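Local coordinates for programmed Cell Death Protein 5 Homolog (Leishmania major, PDB 6VMT) that is a largely helical member of the PDCD5 family of proteins and may bind DNA, at residues R49-R54 / V83-V88; A60-A65 / N97-S102; Q64-H69 / R89-Q94; I71-V74 / K78-P81. All blocks are in the same frame, centred on the assembly; numbering follows the deposited sequence.

Interaction 1. Residues R49-R54 / V83-V88; sequences RERLKR and VSDDTV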
loop_
_atom_site.group_PDB
_atom_site.type_symbol
_atom_site.label_atom_id
_atom_site.label_comp_id
_atom_site.label_asym_id
_atom_site.label_seq_id
_atom_site.Cartn_x
_atom_site.Cartn_y
_atom_site.Cartn_z
ATOM N N ARG A 49 2.415 -9.452 -8.410
ATOM C CA ARG A 49 1.308 -8.958 -7.562
ATOM C C ARG A 49 0.791 -10.075 -6.652
ATOM O O ARG A 49 0.499 -9.763 -5.482
ATOM C CB ARG A 49 0.202 -8.374 -8.437
ATOM C CG ARG A 49 -0.000 -6.886 -8.221
ATOM C CD ARG A 49 -0.331 -6.148 -9.493
ATOM N NE ARG A 49 -1.505 -6.714 -10.121
ATOM C CZ ARG A 49 -1.601 -7.054 -11.398
ATOM N NH1 ARG A 49 -0.587 -6.869 -12.233
ATOM N NH2 ARG A 49 -2.736 -7.572 -11.838
ATOM N N GLU A 50 0.689 -11.306 -7.154
ATOM C CA GLU A 50 0.386 -12.507 -6.323
ATOM C C GLU A 50 1.460 -12.661 -5.236
ATOM O O GLU A 50 1.129 -12.745 -4.029
ATOM C CB GLU A 50 0.325 -13.761 -7.194
ATOM C CG GLU A 50 -0.778 -13.692 -8.232
ATOM C CD GLU A 50 -0.954 -14.939 -9.077
ATOM O OE1 GLU A 50 -0.733 -16.048 -8.544
ATOM O OE2 GLU A 50 -1.312 -14.793 -10.266
ATOM N N ARG A 51 2.711 -12.686 -5.666
ATOM C CA ARG A 51 3.880 -12.846 -4.780
ATOM C C ARG A 51 3.746 -11.876 -3.612
ATOM O O ARG A 51 3.999 -12.280 -2.476
ATOM C CB ARG A 51 5.166 -12.602 -5.570
ATOM C CG ARG A 51 6.420 -12.653 -4.714
ATOM C CD ARG A 51 7.688 -12.435 -5.509
ATOM N NE ARG A 51 8.065 -13.611 -6.276
ATOM C CZ ARG A 51 8.663 -14.688 -5.783
ATOM N NH1 ARG A 51 8.960 -14.771 -4.499
ATOM N NH2 ARG A 51 8.956 -15.688 -6.588
ATOM N N LEU A 52 3.369 -10.636 -3.877
ATOM C CA LEU A 52 3.355 -9.573 -2.839
ATOM C C LEU A 52 2.262 -9.870 -1.810
ATOM O O LEU A 52 2.478 -9.578 -0.618
ATOM C CB LEU A 52 3.105 -8.227 -3.520
ATOM C CG LEU A 52 4.336 -7.418 -3.897
ATOM C CD1 LEU A 52 3.903 -6.207 -4.699
ATOM C CD2 LEU A 52 5.107 -6.983 -2.658
ATOM N N LYS A 53 1.112 -10.370 -2.269
ATOM C CA LYS A 53 -0.051 -10.686 -1.405
ATOM C C LYS A 53 0.262 -12.003 -0.696
ATOM O O LYS A 53 0.025 -12.100 0.521
ATOM C CB LYS A 53 -1.338 -10.697 -2.234
ATOM C CG LYS A 53 -1.674 -9.345 -2.857
ATOM C CD LYS A 53 -3.151 -9.099 -3.099
ATOM C CE LYS A 53 -3.475 -7.642 -3.357
ATOM N NZ LYS A 53 -4.936 -7.428 -3.462
ATOM N N ARG A 54 0.867 -12.943 -1.417
ATOM C CA ARG A 54 1.328 -14.232 -0.845
ATOM C C ARG A 54 2.224 -13.996 0.376
ATOM O O ARG A 54 2.065 -14.738 1.346
ATOM C CB ARG A 54 2.100 -15.027 -1.894
ATOM C CG ARG A 54 1.881 -16.525 -1.811
ATOM C CD ARG A 54 2.437 -17.116 -3.083
ATOM N NE ARG A 54 3.852 -16.803 -3.222
ATOM C CZ ARG A 54 4.505 -16.762 -4.378
ATOM N NH1 ARG A 54 3.862 -16.998 -5.506
ATOM N NH2 ARG A 54 5.795 -16.471 -4.419
ATOM N N VAL A 83 6.540 -3.623 -13.421
ATOM C CA VAL A 83 7.675 -4.141 -12.617
ATOM C C VAL A 83 7.518 -5.659 -12.550
ATOM O O VAL A 83 6.430 -6.136 -12.145
ATOM C CB VAL A 83 7.651 -3.445 -11.246
ATOM C CG1 VAL A 83 8.599 -4.026 -10.237
ATOM C CG2 VAL A 83 7.900 -1.968 -11.388
ATOM N N SER A 84 8.564 -6.384 -12.962
ATOM C CA SER A 84 8.628 -7.866 -13.111
ATOM C C SER A 84 8.576 -8.549 -11.744
ATOM O O SER A 84 9.067 -7.936 -10.801
ATOM C CB SER A 84 9.904 -8.227 -13.814
ATOM O OG SER A 84 11.026 -7.756 -13.077
ATOM N N ASP A 85 8.083 -9.795 -11.658
ATOM C CA ASP A 85 8.171 -10.672 -10.450
ATOM C C ASP A 85 9.621 -10.728 -9.949
ATOM O O ASP A 85 9.844 -10.674 -8.734
ATOM C CB ASP A 85 7.685 -12.089 -10.766
ATOM C CG ASP A 85 7.844 -13.105 -9.640
ATOM O OD1 ASP A 85 7.263 -12.873 -8.572
ATOM O OD2 ASP A 85 8.536 -14.133 -9.849
ATOM N N ASP A 86 10.566 -10.818 -10.882
ATOM C CA ASP A 86 12.025 -10.905 -10.621
ATOM C C ASP A 86 12.460 -9.678 -9.813
ATOM O O ASP A 86 13.223 -9.835 -8.874
ATOM C CB ASP A 86 12.801 -11.064 -11.936
ATOM C CG ASP A 86 12.146 -11.969 -12.984
ATOM O OD1 ASP A 86 10.948 -11.741 -13.323
ATOM O OD2 ASP A 86 12.840 -12.889 -13.479
ATOM N N THR A 87 11.996 -8.482 -10.165
ATOM C CA THR A 87 12.325 -7.224 -9.435
ATOM C C THR A 87 11.590 -7.185 -8.094
ATOM O O THR A 87 12.182 -6.703 -7.109
ATOM C CB THR A 87 11.982 -5.964 -10.238
ATOM O OG1 THR A 87 12.541 -6.007 -11.552
ATOM C CG2 THR A 87 12.504 -4.722 -9.562
ATOM N N VAL A 88 10.345 -7.660 -8.041
ATOM C CA VAL A 88 9.589 -7.757 -6.760
ATOM C C VAL A 88 10.397 -8.631 -5.794
ATOM O O VAL A 88 10.769 -8.142 -4.704
ATOM C CB VAL A 88 8.176 -8.315 -6.989
ATOM C CG1 VAL A 88 7.493 -8.683 -5.683
ATOM C CG2 VAL A 88 7.319 -7.340 -7.779
#
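Arg-51 and Asp-85 both carry CG anti to the backbone N, with chi1 at 176° and 175°. This brings their charged ends together between helix 46-75 and the first turn of helix 85-103. The Arg-51 chain runs straight as far as CD and then bends, which turns the NE edge of the guanidinium to the aspartate. Arg-51 NE donates to Asp-85 OD1 over 2.5 Å in a salt bridge, with an N-H...O angle of 151°. The distance is short, and its exact value is doubtful at this resolution. OD1 lies in the guanidinium plane. The donor meets it on the syn side, tilted somewhat out of the carboxylate plane. Arg-51 NH2 stays 3.6 Å from Asp-85 OD2, so the bridge rests on one bond and is not two-pronged.

Apolar packing lies beside the ion pair. Val-88 CG1 is 3.8 Å from Arg-51 CD and 3.8 Å from Leu-52 CG, so one methyl touches both the aliphatic part of the arginine and the buried leucine. Ser-84 is the N-cap of helix 85-103, and its OG accepts from Thr-87 N at 3.2 Å.

The charges here are mixed. Arg-54 NH2 sits 3.5 Å above the Arg-51 guanidinium, over its centre, while Glu-47 comes close to Asp-85. Asp-85 probably offsets part of the positive charge of the two arginines, and its place in the first helical turn should suit a negative group.

Interaction 2. Residues A60-A65 / N97-S102; sequences AGRSQA and NQEAES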
loop_
_atom_site.group_PDB
_atom_site.type_symbol
_atom_site.label_atom_id
_atom_site.label_comp_id
_atom_site.label_asym_id
_atom_site.label_seq_id
_atom_site.Cartn_x
_atom_site.Cartn_y
_atom_site.Cartn_z
ATOM N N ALA A 60 3.178 -8.951 6.318
ATOM C CA ALA A 60 2.439 -7.797 5.759
ATOM C C ALA A 60 3.362 -6.578 5.653
ATOM O O ALA A 60 3.425 -5.985 4.564
ATOM C CB ALA A 60 1.229 -7.505 6.601
ATOM N N GLY A 61 4.075 -6.237 6.722
ATOM C CA GLY A 61 4.913 -5.022 6.780
ATOM C C GLY A 61 5.947 -4.996 5.669
ATOM O O GLY A 61 6.312 -3.901 5.188
ATOM N N ARG A 62 6.444 -6.171 5.294
ATOM C CA ARG A 62 7.545 -6.322 4.315
ATOM C C ARG A 62 7.007 -5.980 2.934
ATOM O O ARG A 62 7.499 -5.033 2.321
ATOM C CB ARG A 62 8.027 -7.767 4.313
ATOM C CG ARG A 62 9.319 -7.963 3.550
ATOM C CD ARG A 62 10.296 -8.679 4.445
ATOM N NE ARG A 62 10.296 -10.116 4.231
ATOM C CZ ARG A 62 10.771 -10.985 5.106
ATOM N NH1 ARG A 62 10.753 -12.277 4.824
ATOM N NH2 ARG A 62 11.268 -10.552 6.254
ATOM N N SER A 63 6.000 -6.747 2.523
ATOM C CA SER A 63 5.244 -6.618 1.260
ATOM C C SER A 63 4.723 -5.193 1.120
ATOM O O SER A 63 4.724 -4.672 0.002
ATOM C CB SER A 63 4.130 -7.608 1.223
ATOM O OG SER A 63 3.011 -7.049 0.569
ATOM N N GLN A 64 4.325 -4.581 2.224
ATOM C CA GLN A 64 3.824 -3.189 2.238
ATOM C C GLN A 64 4.978 -2.219 1.996
ATOM O O GLN A 64 4.754 -1.229 1.299
ATOM C CB GLN A 64 3.112 -2.891 3.553
ATOM C CG GLN A 64 3.007 -1.405 3.861
ATOM C CD GLN A 64 2.133 -1.142 5.061
ATOM O OE1 GLN A 64 1.099 -1.781 5.252
ATOM N NE2 GLN A 64 2.549 -0.188 5.878
ATOM N N ALA A 65 6.166 -2.461 2.545
ATOM C CA ALA A 65 7.329 -1.554 2.345
ATOM C C ALA A 65 7.713 -1.498 0.856
ATOM O O ALA A 65 8.187 -0.450 0.393
ATOM C CB ALA A 65 8.497 -1.966 3.207
ATOM N N ASN A 97 16.121 -8.032 4.413
ATOM C CA ASN A 97 17.541 -7.935 4.781
ATOM C C ASN A 97 17.774 -6.719 5.663
ATOM O O ASN A 97 18.504 -6.843 6.641
ATOM C CB ASN A 97 18.419 -7.871 3.548
ATOM C CG ASN A 97 19.787 -8.324 3.938
ATOM O OD1 ASN A 97 19.911 -9.333 4.639
ATOM N ND2 ASN A 97 20.771 -7.519 3.591
ATOM N N GLN A 98 17.173 -5.588 5.307
ATOM C CA GLN A 98 17.361 -4.294 6.009
ATOM C C GLN A 98 16.541 -4.277 7.300
ATOM O O GLN A 98 16.933 -3.539 8.195
ATOM C CB GLN A 98 16.966 -3.147 5.094
ATOM C CG GLN A 98 17.930 -1.984 5.181
ATOM C CD GLN A 98 19.345 -2.376 4.834
ATOM O OE1 GLN A 98 19.589 -3.148 3.905
ATOM N NE2 GLN A 98 20.293 -1.827 5.580
ATOM N N GLU A 99 15.455 -5.061 7.375
ATOM C CA GLU A 99 14.655 -5.296 8.611
ATOM C C GLU A 99 15.588 -5.929 9.642
ATOM O O GLU A 99 15.674 -5.395 10.755
ATOM C CB GLU A 99 13.422 -6.188 8.369
ATOM C CG GLU A 99 12.178 -5.430 7.901
ATOM C CD GLU A 99 11.043 -6.208 7.227
ATOM O OE1 GLU A 99 10.972 -7.456 7.424
ATOM O OE2 GLU A 99 10.215 -5.559 6.496
ATOM N N ALA A 100 16.264 -7.017 9.262
ATOM C CA ALA A 100 17.271 -7.728 10.081
ATOM C C ALA A 100 18.444 -6.800 10.421
ATOM O O ALA A 100 18.870 -6.825 11.565
ATOM C CB ALA A 100 17.734 -8.954 9.363
ATOM N N GLU A 101 18.932 -5.986 9.487
ATOM C CA GLU A 101 20.112 -5.111 9.731
ATOM C C GLU A 101 19.764 -3.978 10.708
ATOM O O GLU A 101 20.700 -3.461 11.345
ATOM C CB GLU A 101 20.657 -4.514 8.433
ATOM C CG GLU A 101 22.098 -4.054 8.561
ATOM C CD GLU A 101 23.076 -5.211 8.657
ATOM O OE1 GLU A 101 23.216 -5.937 7.653
ATOM O OE2 GLU A 101 23.692 -5.390 9.735
ATOM N N SER A 102 18.491 -3.560 10.772
ATOM C CA SER A 102 17.953 -2.637 11.813
ATOM C C SER A 102 18.001 -3.354 13.165
ATOM O O SER A 102 18.638 -2.823 14.087
ATOM C CB SER A 102 16.542 -2.185 11.505
ATOM O OG SER A 102 16.423 -1.754 10.161
#
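Gly-61 and Arg-62 face Glu-99 across a surface contact between two helices of the helical fold, 46-75 and 85-103. The link is an interhelical salt bridge. Helix 46-75 is kinked here, where the backbone N atoms of Gly-61 and Arg-62 lack a bond to the preceding turn. Regular bonding resumes with Ala-60, whose O accepts from Gln-64 N at 2.9 Å. Gly-61 follows, and its O accepts from Ala-65 N. Gly-61 makes a slight contact, its C atom being 4.4 Å from Glu-99 OE2.

Arg-62 carries most of the contact. Its chain leaves with CG anti to the backbone N (chi1 -169°) and bends at chi2 and chi3, which turns the NH2 edge of the guanidinium to Glu-99 OE1. Arg-62 NH2 donates to Glu-99 OE1 at 3.3 Å. The bond is weak by its length but fairly straight, at 164°. OE1 lies at the edge of the guanidinium, close to its plane. The carboxylate also runs beside the aliphatic chain, with OE1 3.3 Å from Arg-62 CD. Arg-62 further touches Leu-92 and Ala-96 of helix 85-103.

Glu-99 reaches across with its chain extended beyond CG. Just before Glu-99, Gln-98 O accepts two bonds from Ser-102, one turn further on: from N at 3.0 Å and from OG at 2.7 Å.

Interaction 3. Residues Q64-H69 / R89-Q94; sequences QAVEMH and RELLGQ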
loop_
_atom_site.group_PDB
_atom_site.type_symbol
_atom_site.label_atom_id
_atom_site.label_comp_id
_atom_site.label_asym_id
_atom_site.label_seq_id
_atom_site.Cartn_x
_atom_site.Cartn_y
_atom_site.Cartn_z
ATOM N N GLN A 64 4.325 -4.581 2.224
ATOM C CA GLN A 64 3.824 -3.189 2.238
ATOM C C GLN A 64 4.978 -2.219 1.996
ATOM O O GLN A 64 4.754 -1.229 1.299
ATOM C CB GLN A 64 3.112 -2.891 3.553
ATOM C CG GLN A 64 3.007 -1.405 3.861
ATOM C CD GLN A 64 2.133 -1.142 5.061
ATOM O OE1 GLN A 64 1.099 -1.781 5.252
ATOM N NE2 GLN A 64 2.549 -0.188 5.878
ATOM N N ALA A 65 6.166 -2.461 2.545
ATOM C CA ALA A 65 7.329 -1.554 2.345
ATOM C C ALA A 65 7.713 -1.498 0.856
ATOM O O ALA A 65 8.187 -0.450 0.393
ATOM C CB ALA A 65 8.497 -1.966 3.207
ATOM N N VAL A 66 7.506 -2.585 0.119
ATOM C CA VAL A 66 7.851 -2.674 -1.329
ATOM C C VAL A 66 6.830 -1.853 -2.120
ATOM O O VAL A 66 7.252 -0.986 -2.885
ATOM C CB VAL A 66 7.900 -4.146 -1.782
ATOM C CG1 VAL A 66 7.744 -4.295 -3.282
ATOM C CG2 VAL A 66 9.179 -4.814 -1.320
ATOM N N GLU A 67 5.541 -2.157 -1.943
ATOM C CA GLU A 67 4.401 -1.452 -2.564
ATOM C C GLU A 67 4.615 0.051 -2.374
ATOM O O GLU A 67 4.602 0.767 -3.353
ATOM C CB GLU A 67 3.101 -1.953 -1.942
ATOM C CG GLU A 67 2.714 -3.399 -2.292
ATOM C CD GLU A 67 1.395 -3.873 -1.658
ATOM O OE1 GLU A 67 0.782 -3.096 -0.872
ATOM O OE2 GLU A 67 0.956 -5.019 -1.926
ATOM N N MET A 68 4.921 0.522 -1.176
ATOM C CA MET A 68 5.223 1.966 -0.963
ATOM C C MET A 68 6.317 2.377 -1.929
ATOM O O MET A 68 6.254 3.443 -2.479
ATOM C CB MET A 68 5.743 2.278 0.446
ATOM C CG MET A 68 4.650 2.652 1.475
ATOM S SD MET A 68 5.247 2.717 3.229
ATOM C CE MET A 68 6.315 4.156 3.161
ATOM N N HIS A 69 7.381 1.606 -1.990
ATOM C CA HIS A 69 8.592 1.983 -2.747
ATOM C C HIS A 69 8.258 1.979 -4.233
ATOM O O HIS A 69 8.616 2.944 -4.905
ATOM C CB HIS A 69 9.752 1.034 -2.471
ATOM C CG HIS A 69 10.962 1.363 -3.278
ATOM N ND1 HIS A 69 11.788 2.443 -2.977
ATOM C CD2 HIS A 69 11.459 0.801 -4.392
ATOM C CE1 HIS A 69 12.758 2.506 -3.861
ATOM N NE2 HIS A 69 12.569 1.507 -4.739
ATOM N N ARG A 89 10.677 -9.869 -6.202
ATOM C CA ARG A 89 11.428 -10.874 -5.396
ATOM C C ARG A 89 12.710 -10.220 -4.879
ATOM O O ARG A 89 12.934 -10.248 -3.679
ATOM C CB ARG A 89 11.641 -12.128 -6.246
ATOM C CG ARG A 89 13.025 -12.741 -6.154
ATOM C CD ARG A 89 13.092 -14.177 -6.646
ATOM N NE ARG A 89 14.294 -14.799 -6.093
ATOM C CZ ARG A 89 14.512 -15.096 -4.796
ATOM N NH1 ARG A 89 13.607 -14.857 -3.859
ATOM N NH2 ARG A 89 15.655 -15.647 -4.433
ATOM N N GLU A 90 13.459 -9.557 -5.749
ATOM C CA GLU A 90 14.697 -8.800 -5.399
ATOM C C GLU A 90 14.380 -7.818 -4.270
ATOM O O GLU A 90 15.028 -7.917 -3.230
ATOM C CB GLU A 90 15.245 -8.110 -6.651
ATOM C CG GLU A 90 16.693 -7.659 -6.574
ATOM C CD GLU A 90 17.264 -7.222 -7.927
ATOM O OE1 GLU A 90 16.600 -6.415 -8.614
ATOM O OE2 GLU A 90 18.369 -7.698 -8.316
ATOM N N LEU A 91 13.375 -6.946 -4.439
ATOM C CA LEU A 91 12.993 -5.904 -3.434
ATOM C C LEU A 91 12.569 -6.576 -2.121
ATOM O O LEU A 91 13.076 -6.168 -1.062
ATOM C CB LEU A 91 11.861 -5.028 -3.974
ATOM C CG LEU A 91 12.163 -4.098 -5.154
ATOM C CD1 LEU A 91 10.944 -3.268 -5.473
ATOM C CD2 LEU A 91 13.312 -3.165 -4.870
ATOM N N LEU A 92 11.715 -7.598 -2.155
ATOM C CA LEU A 92 11.304 -8.321 -0.910
ATOM C C LEU A 92 12.520 -8.847 -0.122
ATOM O O LEU A 92 12.550 -8.727 1.099
ATOM C CB LEU A 92 10.402 -9.477 -1.304
ATOM C CG LEU A 92 8.954 -9.092 -1.584
ATOM C CD1 LEU A 92 8.188 -10.269 -2.129
ATOM C CD2 LEU A 92 8.282 -8.606 -0.340
ATOM N N GLY A 93 13.519 -9.400 -0.784
ATOM C CA GLY A 93 14.778 -9.727 -0.103
ATOM C C GLY A 93 15.436 -8.499 0.491
ATOM O O GLY A 93 15.850 -8.570 1.623
ATOM N N GLN A 94 15.541 -7.401 -0.246
ATOM C CA GLN A 94 16.302 -6.214 0.211
ATOM C C GLN A 94 15.662 -5.634 1.470
ATOM O O GLN A 94 16.395 -5.069 2.285
ATOM C CB GLN A 94 16.325 -5.132 -0.862
ATOM C CG GLN A 94 17.215 -5.452 -2.057
ATOM C CD GLN A 94 17.610 -4.211 -2.830
ATOM O OE1 GLN A 94 18.441 -3.426 -2.380
ATOM N NE2 GLN A 94 17.022 -4.022 -4.005
#
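Val-66 meets Leu-91 and Leu-92 in a helix-helix packing contact, part of the apolar core between helices 46-75 and 85-103 of this all-helical fold. The two short segments approach to 9.5 Å between axes. Their N-to-C directions differ by 120°, so they run steeply across each other, nearer antiparallel than parallel. The closest CA atoms are those of Val-66 and Leu-91, 6.4 Å apart. No hydrogen bond joins the segments, and the contact is held by van der Waals packing.

Val-66 points at the other helix and uses both methyl groups. CG2 does most of the work. It lies 3.8 Å from Leu-91 CB and 3.9 Å from the backbone N of Leu-92, so it presses close to the helix surface between the two leucines. Val-66 CG2 also meets Leu-92 CD2 at 4.0 Å. CG1 is the methyl anti to the backbone N (chi1 159°), and this carries it to Leu-91 CD1, at 4.0 Å. The leucine is therefore touched near its root by one valine methyl and at its end by the other.

The packing continues past these residues. Val-66 also touches Met-95, and Leu-91 touches Ile-70. Three of the four residues in contact are buried. His-69 lies at the margin, one turn beyond Val-66, and also packs on Met-95. It points toward helix 85-103, and its ring approaches Leu-91 obliquely, with His-69 CD2 4.2 Å from Leu-91 CD1.

Interaction 4. Residues I71-V74 / K78-P81; sequences IQAV and KMQP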
loop_
_atom_site.group_PDB
_atom_site.type_symbol
_atom_site.label_atom_id
_atom_site.label_comp_id
_atom_site.label_asym_id
_atom_site.label_seq_id
_atom_site.Cartn_x
_atom_site.Cartn_y
_atom_site.Cartn_z
ATOM N N ILE A 71 5.499 2.339 -5.791
ATOM C CA ILE A 71 4.592 3.452 -6.145
ATOM C C ILE A 71 5.389 4.748 -6.181
ATOM O O ILE A 71 5.323 5.428 -7.208
ATOM C CB ILE A 71 3.454 3.527 -5.142
ATOM C CG1 ILE A 71 2.572 2.297 -5.268
ATOM C CG2 ILE A 71 2.686 4.817 -5.329
ATOM C CD1 ILE A 71 1.475 2.266 -4.257
ATOM N N GLN A 72 6.071 5.122 -5.100
ATOM C CA GLN A 72 6.824 6.408 -5.092
ATOM C C GLN A 72 7.782 6.390 -6.282
ATOM O O GLN A 72 7.884 7.406 -6.949
ATOM C CB GLN A 72 7.499 6.720 -3.743
ATOM C CG GLN A 72 8.722 5.878 -3.394
ATOM C CD GLN A 72 10.067 6.344 -3.925
ATOM O OE1 GLN A 72 10.328 7.532 -4.100
ATOM N NE2 GLN A 72 10.964 5.397 -4.163
ATOM N N ALA A 73 8.387 5.241 -6.595
ATOM C CA ALA A 73 9.469 5.089 -7.591
ATOM C C ALA A 73 8.948 5.249 -9.016
ATOM O O ALA A 73 9.575 5.947 -9.802
ATOM C CB ALA A 73 10.057 3.729 -7.424
ATOM N N VAL A 74 7.905 4.510 -9.365
ATOM C CA VAL A 74 7.245 4.586 -10.696
ATOM C C VAL A 74 6.650 6.006 -10.865
ATOM O O VAL A 74 6.988 6.733 -11.839
ATOM C CB VAL A 74 6.197 3.470 -10.806
ATOM C CG1 VAL A 74 5.484 3.496 -12.133
ATOM C CG2 VAL A 74 6.810 2.100 -10.605
ATOM N N LYS A 78 11.560 6.727 -11.643
ATOM C CA LYS A 78 12.826 6.102 -11.167
ATOM C C LYS A 78 12.835 4.588 -11.435
ATOM O O LYS A 78 13.923 4.000 -11.354
ATOM C CB LYS A 78 13.062 6.470 -9.697
ATOM C CG LYS A 78 13.351 7.954 -9.482
ATOM C CD LYS A 78 14.381 8.273 -8.423
ATOM C CE LYS A 78 14.553 9.762 -8.206
ATOM N NZ LYS A 78 14.985 10.070 -6.819
ATOM N N MET A 79 11.690 4.001 -11.785
ATOM C CA MET A 79 11.496 2.559 -12.115
ATOM C C MET A 79 10.629 2.481 -13.363
ATOM O O MET A 79 9.791 3.367 -13.545
ATOM C CB MET A 79 10.733 1.828 -11.011
ATOM C CG MET A 79 11.450 0.614 -10.418
ATOM S SD MET A 79 10.848 0.260 -8.718
ATOM C CE MET A 79 9.588 -0.953 -9.078
ATOM N N GLN A 80 10.823 1.452 -14.176
ATOM C CA GLN A 80 10.108 1.276 -15.458
ATOM C C GLN A 80 8.978 0.296 -15.203
ATOM O O GLN A 80 9.217 -0.888 -14.987
ATOM C CB GLN A 80 11.085 0.772 -16.525
ATOM C CG GLN A 80 10.461 0.502 -17.891
ATOM C CD GLN A 80 10.647 1.629 -18.879
ATOM O OE1 GLN A 80 11.649 2.348 -18.858
ATOM N NE2 GLN A 80 9.681 1.776 -19.777
ATOM N N PRO A 81 7.709 0.743 -15.253
ATOM C CA PRO A 81 6.580 -0.172 -15.184
ATOM C C PRO A 81 6.411 -0.885 -16.515
ATOM O O PRO A 81 6.810 -0.357 -17.542
ATOM C CB PRO A 81 5.390 0.733 -14.896
ATOM C CG PRO A 81 5.774 2.067 -15.474
ATOM C CD PRO A 81 7.285 2.135 -15.424
HETATM O O HOH W 1 12.184 8.479 -5.667
#
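Val-74 and Pro-81 cross at a slant, with Val-74 CG1 3.6 Å from Pro-81 CG. This methyl lies anti to the backbone N (chi1 180°), and it meets the proline ring carbons CB, CG and CD. The other methyl, CG2, serves Met-79 and lies 4.0 Å from its CB. The valine thus spreads its two branches over two loop residues. Met-79 points toward the helix and bends at chi3. Its SD lies 3.8 Å from Ala-73 CB.

The backbone fixes the start of the loop. Ala-73 O accepts from Lys-78 N, five residues on, at 2.8 Å with an N-H...O angle of 146°, and Met-79 N adds a weak bond to the same oxygen. The end of Lys-78 leads away from the helix. A water donates to Gln-72 OE1 at 2.6 Å and accepts a weak bond from Lys-78 NZ.

The contact folds the loop after helix 46-75 back over its last turn. Helix 12-43 packs beside it, through Met-39 on Ile-71 and Phe-43 on Val-74.

In the fold
Interactions 1, 2 and 3 all join helix 46-75 to helix 85-103. Interaction 3 lies between the other two, its centre 9 Å from that of interaction 1 and 8 Å from that of interaction 2. It supplies the buried apolar part, with salt bridges in its two neighbours. Leu-52 CD2 of interaction 1 lies 3.8 Å from Val-66 CG1 of interaction 3. Leu-52 O and Ser-63 OG, 2.8 Å apart, link interactions 1 and 2. Interaction 4 is nested along the chain inside the loops closed by the other three. It touches interaction 1 through Val-74 CG2 and Val-83 CG2, 4.3 Å apart, and its nearest atoms are about 7 Å from interaction 2.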